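Local coordinates for piwi domain-containing protein (PDB 5THE) that binds RNA as the C-terminal lobe of a budding-yeast Argonaute, whose Piwi domain probably serves guide-directed RNA recognition, at residues V450-W455 with V486-P491; Y477-S482 with V492-L497. All coordinates share one frame; numbering follows the deposited sequence.

Contact 1 (V450-W455 with V486-P491); sequences VPCHYW and VKVPAP. With nucleotides of chain B.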
loop_
_atom_site.group_PDB
_atom_site.type_symbol
_atom_site.label_atom_id
_atom_site.label_comp_id
_atom_site.label_asym_id
_atom_site.label_seq_id
_atom_site.Cartn_x
_atom_site.Cartn_y
_atom_site.Cartn_z
ATOM N N VAL A 450 -4.219 -16.845 -5.714
ATOM C CA VAL A 450 -5.449 -16.268 -6.240
ATOM C C VAL A 450 -5.053 -15.144 -7.187
ATOM O O VAL A 450 -4.425 -14.173 -6.749
ATOM C CB VAL A 450 -6.356 -15.731 -5.122
ATOM C CG1 VAL A 450 -7.659 -15.162 -5.729
ATOM C CG2 VAL A 450 -6.625 -16.811 -4.074
ATOM N N PRO A 451 -5.408 -15.214 -8.462
ATOM C CA PRO A 451 -5.064 -14.127 -9.381
ATOM C C PRO A 451 -5.889 -12.880 -9.091
ATOM O O PRO A 451 -6.960 -12.933 -8.487
ATOM C CB PRO A 451 -5.395 -14.714 -10.755
ATOM C CG PRO A 451 -6.513 -15.722 -10.476
ATOM C CD PRO A 451 -6.247 -16.254 -9.090
ATOM N N CYS A 452 -5.360 -11.731 -9.504
ATOM C CA CYS A 452 -6.126 -10.498 -9.431
ATOM C C CYS A 452 -6.897 -10.322 -10.731
ATOM O O CYS A 452 -6.364 -10.563 -11.822
ATOM C CB CYS A 452 -5.230 -9.286 -9.190
ATOM S SG CYS A 452 -6.178 -7.748 -8.960
ATOM N N HIS A 453 -8.167 -9.948 -10.605
ATOM C CA HIS A 453 -9.021 -9.661 -11.755
ATOM C C HIS A 453 -9.086 -8.147 -11.955
ATOM O O HIS A 453 -9.535 -7.416 -11.065
ATOM C CB HIS A 453 -10.422 -10.256 -11.551
ATOM C CG HIS A 453 -11.194 -10.417 -12.827
ATOM N ND1 HIS A 453 -12.420 -11.042 -12.887
ATOM C CD2 HIS A 453 -10.908 -10.027 -14.095
ATOM C CE1 HIS A 453 -12.857 -11.034 -14.136
ATOM N NE2 HIS A 453 -11.960 -10.421 -14.888
ATOM N N TYR A 454 -8.615 -7.682 -13.112
ATOM C CA TYR A 454 -8.529 -6.270 -13.434
ATOM C C TYR A 454 -9.550 -5.920 -14.502
ATOM O O TYR A 454 -9.776 -6.698 -15.434
ATOM C CB TYR A 454 -7.155 -5.889 -13.981
ATOM C CG TYR A 454 -5.971 -6.098 -13.086
ATOM C CD1 TYR A 454 -5.329 -7.334 -13.019
ATOM C CD2 TYR A 454 -5.445 -5.040 -12.351
ATOM C CE1 TYR A 454 -4.212 -7.510 -12.215
ATOM C CE2 TYR A 454 -4.337 -5.206 -11.545
ATOM C CZ TYR A 454 -3.714 -6.438 -11.485
ATOM O OH TYR A 454 -2.593 -6.602 -10.680
ATOM N N TRP A 455 -10.112 -4.724 -14.400
ATOM C CA TRP A 455 -10.923 -4.165 -15.470
ATOM C C TRP A 455 -10.446 -2.754 -15.766
ATOM O O TRP A 455 -10.359 -1.929 -14.858
ATOM C CB TRP A 455 -12.403 -4.144 -15.089
ATOM C CG TRP A 455 -12.950 -5.470 -14.620
ATOM C CD1 TRP A 455 -12.641 -6.139 -13.452
ATOM C CD2 TRP A 455 -13.929 -6.260 -15.281
ATOM N NE1 TRP A 455 -13.366 -7.306 -13.364
ATOM C CE2 TRP A 455 -14.170 -7.402 -14.472
ATOM C CE3 TRP A 455 -14.636 -6.118 -16.478
ATOM C CZ2 TRP A 455 -15.076 -8.394 -14.832
ATOM C CZ3 TRP A 455 -15.542 -7.111 -16.834
ATOM C CH2 TRP A 455 -15.754 -8.235 -16.012
ATOM N N VAL A 486 3.650 -8.324 -4.871
ATOM C CA VAL A 486 2.394 -8.619 -4.187
ATOM C C VAL A 486 1.293 -8.905 -5.201
ATOM O O VAL A 486 1.506 -8.822 -6.419
ATOM C CB VAL A 486 2.013 -7.477 -3.231
ATOM C CG1 VAL A 486 3.030 -7.411 -2.097
ATOM C CG2 VAL A 486 1.958 -6.149 -3.976
ATOM N N LYS A 487 0.105 -9.250 -4.705
ATOM C CA LYS A 487 -0.914 -9.838 -5.560
ATOM C C LYS A 487 -1.724 -8.793 -6.311
ATOM O O LYS A 487 -2.527 -9.157 -7.176
ATOM C CB LYS A 487 -1.847 -10.733 -4.722
ATOM C CG LYS A 487 -2.625 -10.019 -3.595
ATOM C CD LYS A 487 -3.265 -11.075 -2.677
ATOM C CE LYS A 487 -4.170 -10.473 -1.612
ATOM N NZ LYS A 487 -3.475 -9.490 -0.734
ATOM N N VAL A 488 -1.497 -7.518 -6.022
ATOM C CA VAL A 488 -2.297 -6.409 -6.532
ATOM C C VAL A 488 -1.352 -5.213 -6.615
ATOM O O VAL A 488 -0.412 -5.134 -5.819
ATOM C CB VAL A 488 -3.519 -6.186 -5.614
ATOM C CG1 VAL A 488 -3.133 -5.436 -4.337
ATOM C CG2 VAL A 488 -4.650 -5.537 -6.349
ATOM N N PRO A 489 -1.513 -4.281 -7.555
ATOM C CA PRO A 489 -0.541 -3.178 -7.647
ATOM C C PRO A 489 -0.432 -2.418 -6.333
ATOM O O PRO A 489 -1.407 -2.277 -5.592
ATOM C CB PRO A 489 -1.106 -2.300 -8.767
ATOM C CG PRO A 489 -1.822 -3.320 -9.676
ATOM C CD PRO A 489 -2.483 -4.250 -8.661
ATOM N N ALA A 490 0.777 -1.936 -6.048
ATOM C CA ALA A 490 1.025 -1.270 -4.772
ATOM C C ALA A 490 0.026 -0.160 -4.443
ATOM O O ALA A 490 -0.365 -0.058 -3.270
ATOM C CB ALA A 490 2.461 -0.730 -4.758
ATOM N N PRO A 491 -0.425 0.679 -5.387
ATOM C CA PRO A 491 -1.429 1.697 -5.024
ATOM C C PRO A 491 -2.673 1.113 -4.398
ATOM O O PRO A 491 -3.242 1.727 -3.491
ATOM C CB PRO A 491 -1.760 2.360 -6.372
ATOM C CG PRO A 491 -0.588 2.089 -7.223
ATOM C CD PRO A 491 -0.033 0.783 -6.808
ATOM P P A B 5 0.461 -10.647 -0.662
ATOM O OP1 A B 5 0.143 -10.194 -2.045
ATOM O OP2 A B 5 -0.217 -10.057 0.512
ATOM O "O5'" A B 5 0.298 -12.222 -0.657
ATOM C "C5'" A B 5 0.924 -13.000 -1.663
ATOM C "C4'" A B 5 1.021 -14.445 -1.251
ATOM O "O4'" A B 5 1.849 -14.557 -0.067
ATOM C "C3'" A B 5 -0.295 -15.095 -0.855
ATOM O "O3'" A B 5 -0.988 -15.572 -1.985
ATOM C "C2'" A B 5 0.144 -16.201 0.098
ATOM O "O2'" A B 5 0.628 -17.321 -0.626
ATOM C "C1'" A B 5 1.343 -15.555 0.787
ATOM N N9 A B 5 0.971 -14.925 2.057
ATOM C C8 A B 5 0.462 -13.669 2.285
ATOM N N7 A B 5 0.246 -13.438 3.559
ATOM C C5 A B 5 0.635 -14.616 4.184
ATOM C C6 A B 5 0.653 -14.999 5.528
ATOM N N6 A B 5 0.239 -14.186 6.502
ATOM N N1 A B 5 1.107 -16.249 5.813
ATOM C C2 A B 5 1.515 -17.046 4.805
ATOM N N3 A B 5 1.549 -16.789 3.495
ATOM C C4 A B 5 1.085 -15.547 3.268
ATOM P P A B 6 -2.577 -15.435 -2.096
ATOM O OP1 A B 6 -2.862 -15.817 -3.518
ATOM O OP2 A B 6 -3.049 -14.160 -1.519
ATOM O "O5'" A B 6 -3.130 -16.546 -1.111
ATOM C "C5'" A B 6 -3.001 -17.911 -1.429
ATOM C "C4'" A B 6 -3.310 -18.746 -0.227
ATOM O "O4'" A B 6 -2.378 -18.413 0.831
ATOM C "C3'" A B 6 -4.679 -18.524 0.399
ATOM O "O3'" A B 6 -5.705 -19.244 -0.266
ATOM C "C2'" A B 6 -4.452 -18.989 1.823
ATOM O "O2'" A B 6 -4.441 -20.411 1.843
ATOM C "C1'" A B 6 -3.024 -18.482 2.075
ATOM N N9 A B 6 -3.000 -17.121 2.637
ATOM C C8 A B 6 -3.054 -15.940 1.937
ATOM N N7 A B 6 -3.007 -14.864 2.681
ATOM C C5 A B 6 -2.916 -15.381 3.963
ATOM C C6 A B 6 -2.836 -14.743 5.204
ATOM N N6 A B 6 -2.835 -13.412 5.331
ATOM N N1 A B 6 -2.752 -15.539 6.298
ATOM C C2 A B 6 -2.753 -16.876 6.133
ATOM N N3 A B 6 -2.821 -17.597 5.009
ATOM C C4 A B 6 -2.904 -16.769 3.957
ATOM P P A B 4 2.430 -7.754 4.107
ATOM O OP1 A B 4 1.947 -6.379 3.816
ATOM O OP2 A B 4 1.921 -8.530 5.244
ATOM O "O5'" A B 4 2.254 -8.626 2.788
ATOM C "C5'" A B 4 2.986 -8.294 1.623
ATOM C "C4'" A B 4 3.642 -9.498 1.009
ATOM O "O4'" A B 4 4.615 -10.059 1.919
ATOM C "C3'" A B 4 2.728 -10.661 0.677
ATOM O "O3'" A B 4 2.043 -10.437 -0.538
ATOM C "C2'" A B 4 3.702 -11.832 0.637
ATOM O "O2'" A B 4 4.451 -11.816 -0.575
ATOM C "C1'" A B 4 4.652 -11.456 1.781
ATOM N N9 A B 4 4.219 -12.024 3.064
ATOM C C8 A B 4 3.191 -11.577 3.855
ATOM N N7 A B 4 3.027 -12.274 4.953
ATOM C C5 A B 4 4.019 -13.234 4.871
ATOM C C6 A B 4 4.360 -14.258 5.744
ATOM N N6 A B 4 3.683 -14.458 6.880
ATOM N N1 A B 4 5.405 -15.045 5.396
ATOM C C2 A B 4 6.053 -14.793 4.238
ATOM N N3 A B 4 5.825 -13.841 3.327
ATOM C C4 A B 4 4.772 -13.098 3.715
HETATM O O HOH W 1 -1.732 -9.125 -10.311
#
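Cys452 and Tyr454 reach the 486-491 segment through two different first torsions. In Cys452 the sulfur lies anti to the backbone N (chi1 -175°), which carries SG to 3.7 Å from Val488 CG2, while its CB sits against the carbonyl oxygen of Lys487. In Tyr454, CG is instead anti to the carbonyl carbon, and the side chain leaves the strand obliquely until its hydroxyl end meets Pro489, which comes from the opposite direction. The proline touches the edge of the ring, near its plane: CD is 3.6 Å from Tyr454 CE2, and CG lies close by. SG of Cys452 covers one face of the same ring, offset toward the rim.

No direct hydrogen bond joins the segments. A water supplies the polar link, hydrogen-bonded to Tyr454 OH at 2.7 Å and also within reach of Lys487 O at 3.2 Å.

Both segments grip the bound RNA by backbone amides. Val450 N donates to OP1 of A6 of chain B at 2.8 Å (157°), and Lys487 N donates to OP1 of A5 of chain B at 2.8 Å over a more bent path (135°). The aliphatic part of Lys487 runs alongside these phosphates, with CD 3.3 Å from OP2 of A6 of chain B.

In the Piwi domain, strand 452-459 pairs antiparallel with strands 383-389 and 435-440. Thr388 of the first is touched by Cys452, Tyr454 and Val488 alike, while Pro489, as N-cap, starts helix 490-515 beside the strand.

Contact 2 (Y477-S482 with V492-L497); sequences YIFGRS and VYYADL. With nucleotides of chain B.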
loop_
_atom_site.group_PDB
_atom_site.type_symbol
_atom_site.label_atom_id
_atom_site.label_comp_id
_atom_site.label_asym_id
_atom_site.label_seq_id
_atom_site.Cartn_x
_atom_site.Cartn_y
_atom_site.Cartn_z
ATOM N N TYR A 477 5.606 -4.860 -7.941
ATOM C CA TYR A 477 6.966 -5.024 -7.461
ATOM C C TYR A 477 7.463 -3.844 -6.633
ATOM O O TYR A 477 8.622 -3.850 -6.225
ATOM C CB TYR A 477 7.914 -5.255 -8.649
ATOM C CG TYR A 477 7.794 -6.626 -9.273
ATOM C CD1 TYR A 477 6.647 -6.994 -9.991
ATOM C CD2 TYR A 477 8.817 -7.558 -9.143
ATOM C CE1 TYR A 477 6.535 -8.244 -10.566
ATOM C CE2 TYR A 477 8.716 -8.815 -9.716
ATOM C CZ TYR A 477 7.573 -9.144 -10.426
ATOM O OH TYR A 477 7.476 -10.385 -10.980
ATOM N N ILE A 478 6.634 -2.835 -6.363
ATOM C CA ILE A 478 7.114 -1.728 -5.548
ATOM C C ILE A 478 6.218 -1.512 -4.338
ATOM O O ILE A 478 5.928 -0.374 -3.959
ATOM C CB ILE A 478 7.248 -0.431 -6.367
ATOM C CG1 ILE A 478 5.986 -0.150 -7.165
ATOM C CG2 ILE A 478 8.451 -0.505 -7.290
ATOM C CD1 ILE A 478 6.119 1.055 -8.023
ATOM N N PHE A 479 5.765 -2.592 -3.724
ATOM C CA PHE A 479 5.125 -2.486 -2.418
ATOM C C PHE A 479 6.238 -2.378 -1.379
ATOM O O PHE A 479 6.941 -3.356 -1.104
ATOM C CB PHE A 479 4.221 -3.686 -2.184
ATOM C CG PHE A 479 3.438 -3.619 -0.915
ATOM C CD1 PHE A 479 2.472 -2.641 -0.729
ATOM C CD2 PHE A 479 3.642 -4.558 0.083
ATOM C CE1 PHE A 479 1.724 -2.603 0.430
ATOM C CE2 PHE A 479 2.909 -4.517 1.249
ATOM C CZ PHE A 479 1.948 -3.538 1.431
ATOM N N GLY A 480 6.423 -1.186 -0.824
ATOM C CA GLY A 480 7.677 -0.858 -0.168
ATOM C C GLY A 480 7.937 -1.552 1.160
ATOM O O GLY A 480 9.049 -1.415 1.683
ATOM N N ARG A 481 6.972 -2.286 1.722
ATOM C CA ARG A 481 7.244 -3.006 2.965
ATOM C C ARG A 481 7.425 -4.511 2.776
ATOM O O ARG A 481 7.505 -5.247 3.765
ATOM C CB ARG A 481 6.153 -2.719 4.006
ATOM C CG ARG A 481 4.855 -3.494 3.858
ATOM C CD ARG A 481 3.874 -3.147 4.978
ATOM N NE ARG A 481 2.667 -3.962 4.894
ATOM C CZ ARG A 481 1.552 -3.751 5.588
ATOM N NH1 ARG A 481 1.453 -2.725 6.430
ATOM N NH2 ARG A 481 0.528 -4.573 5.433
ATOM N N SER A 482 7.550 -4.994 1.544
ATOM C CA SER A 482 7.840 -6.401 1.339
ATOM C C SER A 482 8.953 -6.536 0.316
ATOM O O SER A 482 9.207 -5.629 -0.478
ATOM C CB SER A 482 6.595 -7.179 0.891
ATOM O OG SER A 482 6.310 -6.922 -0.471
ATOM N N VAL A 492 -3.124 -0.050 -4.892
ATOM C CA VAL A 492 -4.319 -0.690 -4.355
ATOM C C VAL A 492 -4.058 -1.176 -2.941
ATOM O O VAL A 492 -4.832 -0.907 -2.019
ATOM C CB VAL A 492 -4.767 -1.843 -5.270
ATOM C CG1 VAL A 492 -5.880 -2.687 -4.586
ATOM C CG2 VAL A 492 -5.230 -1.311 -6.604
ATOM N N TYR A 493 -2.956 -1.897 -2.757
ATOM C CA TYR A 493 -2.569 -2.353 -1.428
ATOM C C TYR A 493 -2.456 -1.172 -0.464
ATOM O O TYR A 493 -2.984 -1.213 0.652
ATOM C CB TYR A 493 -1.243 -3.115 -1.535
ATOM C CG TYR A 493 -1.116 -4.386 -0.706
ATOM C CD1 TYR A 493 -1.322 -4.374 0.671
ATOM C CD2 TYR A 493 -0.717 -5.593 -1.302
ATOM C CE1 TYR A 493 -1.182 -5.546 1.434
ATOM C CE2 TYR A 493 -0.581 -6.760 -0.564
ATOM C CZ TYR A 493 -0.809 -6.735 0.805
ATOM O OH TYR A 493 -0.668 -7.898 1.532
ATOM N N TYR A 494 -1.777 -0.103 -0.886
ATOM C CA TYR A 494 -1.665 1.092 -0.046
ATOM C C TYR A 494 -3.029 1.662 0.321
ATOM O O TYR A 494 -3.250 2.073 1.468
ATOM C CB TYR A 494 -0.855 2.166 -0.756
ATOM C CG TYR A 494 0.600 1.834 -0.940
ATOM C CD1 TYR A 494 1.284 1.062 -0.002
ATOM C CD2 TYR A 494 1.300 2.315 -2.037
ATOM C CE1 TYR A 494 2.636 0.773 -0.163
ATOM C CE2 TYR A 494 2.651 2.029 -2.211
ATOM C CZ TYR A 494 3.307 1.250 -1.272
ATOM O OH TYR A 494 4.636 0.963 -1.439
ATOM N N ALA A 495 -3.941 1.743 -0.656
ATOM C CA ALA A 495 -5.266 2.286 -0.378
ATOM C C ALA A 495 -6.024 1.401 0.598
ATOM O O ALA A 495 -6.723 1.909 1.486
ATOM C CB ALA A 495 -6.060 2.456 -1.676
ATOM N N ASP A 496 -5.915 0.073 0.437
ATOM C CA ASP A 496 -6.547 -0.837 1.393
ATOM C C ASP A 496 -6.042 -0.570 2.800
ATOM O O ASP A 496 -6.829 -0.481 3.747
ATOM C CB ASP A 496 -6.283 -2.298 1.016
ATOM C CG ASP A 496 -6.837 -2.660 -0.325
ATOM O OD1 ASP A 496 -7.734 -1.948 -0.820
ATOM O OD2 ASP A 496 -6.378 -3.669 -0.887
ATOM N N LEU A 497 -4.717 -0.450 2.952
ATOM C CA LEU A 497 -4.122 -0.232 4.269
ATOM C C LEU A 497 -4.542 1.098 4.870
ATOM O O LEU A 497 -4.674 1.209 6.090
ATOM C CB LEU A 497 -2.600 -0.294 4.164
ATOM C CG LEU A 497 -2.114 -1.675 3.707
ATOM C CD1 LEU A 497 -0.610 -1.632 3.477
ATOM C CD2 LEU A 497 -2.467 -2.692 4.776
ATOM P P A B 4 2.430 -7.754 4.107
ATOM O OP1 A B 4 1.947 -6.379 3.816
ATOM O OP2 A B 4 1.921 -8.530 5.244
ATOM O "O5'" A B 4 2.254 -8.626 2.788
ATOM C "C5'" A B 4 2.986 -8.294 1.623
ATOM C "C4'" A B 4 3.642 -9.498 1.009
ATOM O "O4'" A B 4 4.615 -10.059 1.919
ATOM C "C3'" A B 4 2.728 -10.661 0.677
ATOM O "O3'" A B 4 2.043 -10.437 -0.538
ATOM C "C2'" A B 4 3.702 -11.832 0.637
ATOM O "O2'" A B 4 4.451 -11.816 -0.575
ATOM C "C1'" A B 4 4.652 -11.456 1.781
ATOM N N9 A B 4 4.219 -12.024 3.064
ATOM C C8 A B 4 3.191 -11.577 3.855
ATOM N N7 A B 4 3.027 -12.274 4.953
ATOM C C5 A B 4 4.019 -13.234 4.871
ATOM C C6 A B 4 4.360 -14.258 5.744
ATOM N N6 A B 4 3.683 -14.458 6.880
ATOM N N1 A B 4 5.405 -15.045 5.396
ATOM C C2 A B 4 6.053 -14.793 4.238
ATOM N N3 A B 4 5.825 -13.841 3.327
ATOM C C4 A B 4 4.772 -13.098 3.715
ATOM P P A B 3 3.683 -6.076 9.109
ATOM O OP1 A B 3 3.099 -4.765 8.691
ATOM O OP2 A B 3 2.890 -7.026 9.945
ATOM O "O5'" A B 3 4.226 -6.867 7.834
ATOM C "C5'" A B 3 5.020 -6.194 6.869
ATOM C "C4'" A B 3 5.665 -7.163 5.918
ATOM O "O4'" A B 3 6.655 -7.978 6.597
ATOM C "C3'" A B 3 4.736 -8.177 5.279
ATOM O "O3'" A B 3 4.021 -7.616 4.209
ATOM C "C2'" A B 3 5.703 -9.268 4.849
ATOM O "O2'" A B 3 6.389 -8.884 3.663
ATOM C "C1'" A B 3 6.687 -9.265 6.022
ATOM N N9 A B 3 6.229 -10.219 7.030
ATOM C C8 A B 3 5.239 -10.033 7.972
ATOM N N7 A B 3 5.019 -11.105 8.694
ATOM C C5 A B 3 5.913 -12.032 8.189
ATOM C C6 A B 3 6.145 -13.354 8.546
ATOM N N6 A B 3 5.466 -13.949 9.543
ATOM N N1 A B 3 7.097 -14.008 7.846
ATOM C C2 A B 3 7.745 -13.358 6.857
ATOM N N3 A B 3 7.606 -12.104 6.414
ATOM C C4 A B 3 6.656 -11.506 7.145
ATOM P P A B 5 0.461 -10.647 -0.662
ATOM O OP1 A B 5 0.143 -10.194 -2.045
ATOM O OP2 A B 5 -0.217 -10.057 0.512
ATOM O "O5'" A B 5 0.298 -12.222 -0.657
ATOM C "C5'" A B 5 0.924 -13.000 -1.663
ATOM C "C4'" A B 5 1.021 -14.445 -1.251
ATOM O "O4'" A B 5 1.849 -14.557 -0.067
ATOM C "C3'" A B 5 -0.295 -15.095 -0.855
ATOM O "O3'" A B 5 -0.988 -15.572 -1.985
ATOM C "C2'" A B 5 0.144 -16.201 0.098
ATOM O "O2'" A B 5 0.628 -17.321 -0.626
ATOM C "C1'" A B 5 1.343 -15.555 0.787
ATOM N N9 A B 5 0.971 -14.925 2.057
ATOM C C8 A B 5 0.462 -13.669 2.285
ATOM N N7 A B 5 0.246 -13.438 3.559
ATOM C C5 A B 5 0.635 -14.616 4.184
ATOM C C6 A B 5 0.653 -14.999 5.528
ATOM N N6 A B 5 0.239 -14.186 6.502
ATOM N N1 A B 5 1.107 -16.249 5.813
ATOM C C2 A B 5 1.515 -17.046 4.805
ATOM N N3 A B 5 1.549 -16.789 3.495
ATOM C C4 A B 5 1.085 -15.547 3.268
HETATM O O HOH W 2 5.724 2.038 -3.594
#
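Phe479 lies against Tyr493 and Tyr494 in an aromatic cluster of the Piwi domain, a member of the RNase H superfamily, where the type I beta turn Phe479-Ser482 packs on helix 490-515. The tight part is this cluster. With CG anti to the backbone N (chi1 -176°), the Phe479 ring extends to the helix, and its CZ comes 3.5 Å from Tyr493 CD1. Each of these two rings lies over a face of the other, with centroids 4.2 Å apart, but their planes are tilted by 31°, so the pair is oblique and not a regular stack. Tyr494 overlaps Phe479 far less: its ring has slid past, leaving the centroids 5.3 Å apart. Its hydroxyl instead serves the backbone of the turn, accepting the Gly480 N-H at 2.9 Å along a nearly straight path (160°).

The looser side faces the RNA: Leu497, partly exposed, comes only to 3.8 Å of Phe479 CZ with its CD1, at the ring edge. It otherwise turns its methyls to Arg481, whose extended chain carries the guanidinium out to the phosphates. NH1 is hydrogen-bonded to the C-terminal carboxylate of Ile549, through its O, which should help fix the rotation of the group. The guanidinium lies between Leu497 CD1, 3.5 Å from its plane, and OP1 of A3 of chain B over the opposite face. In its plane, at the edge, OP1 of A4 of chain B accepts from both Arg481 NE, at 2.7 Å, and Arg481 NH2, at 2.8 Å.

In the fold
Both contacts are buried and use helix 490-515, contact 1 at its N-cap and contact 2 within its early turns. Their segments alternate along the chain. They meet directly: Val486 CG1 is 3.6 Å from Phe479 CD2. Contact 2, near the centre of the chain, buries more surface and relies on aromatic rings; contact 1 joins the helix start to a sheet strand through a cysteine, a valine, a proline and the hydroxyl end of a tyrosine, with a water as polar link. Along the RNA, contact 1 bonds A5 and A6 of chain B mainly by main-chain amides, whereas contact 2 uses side chains, a guanidinium at A4 and a tyrosine hydroxyl close to A5 of chain B.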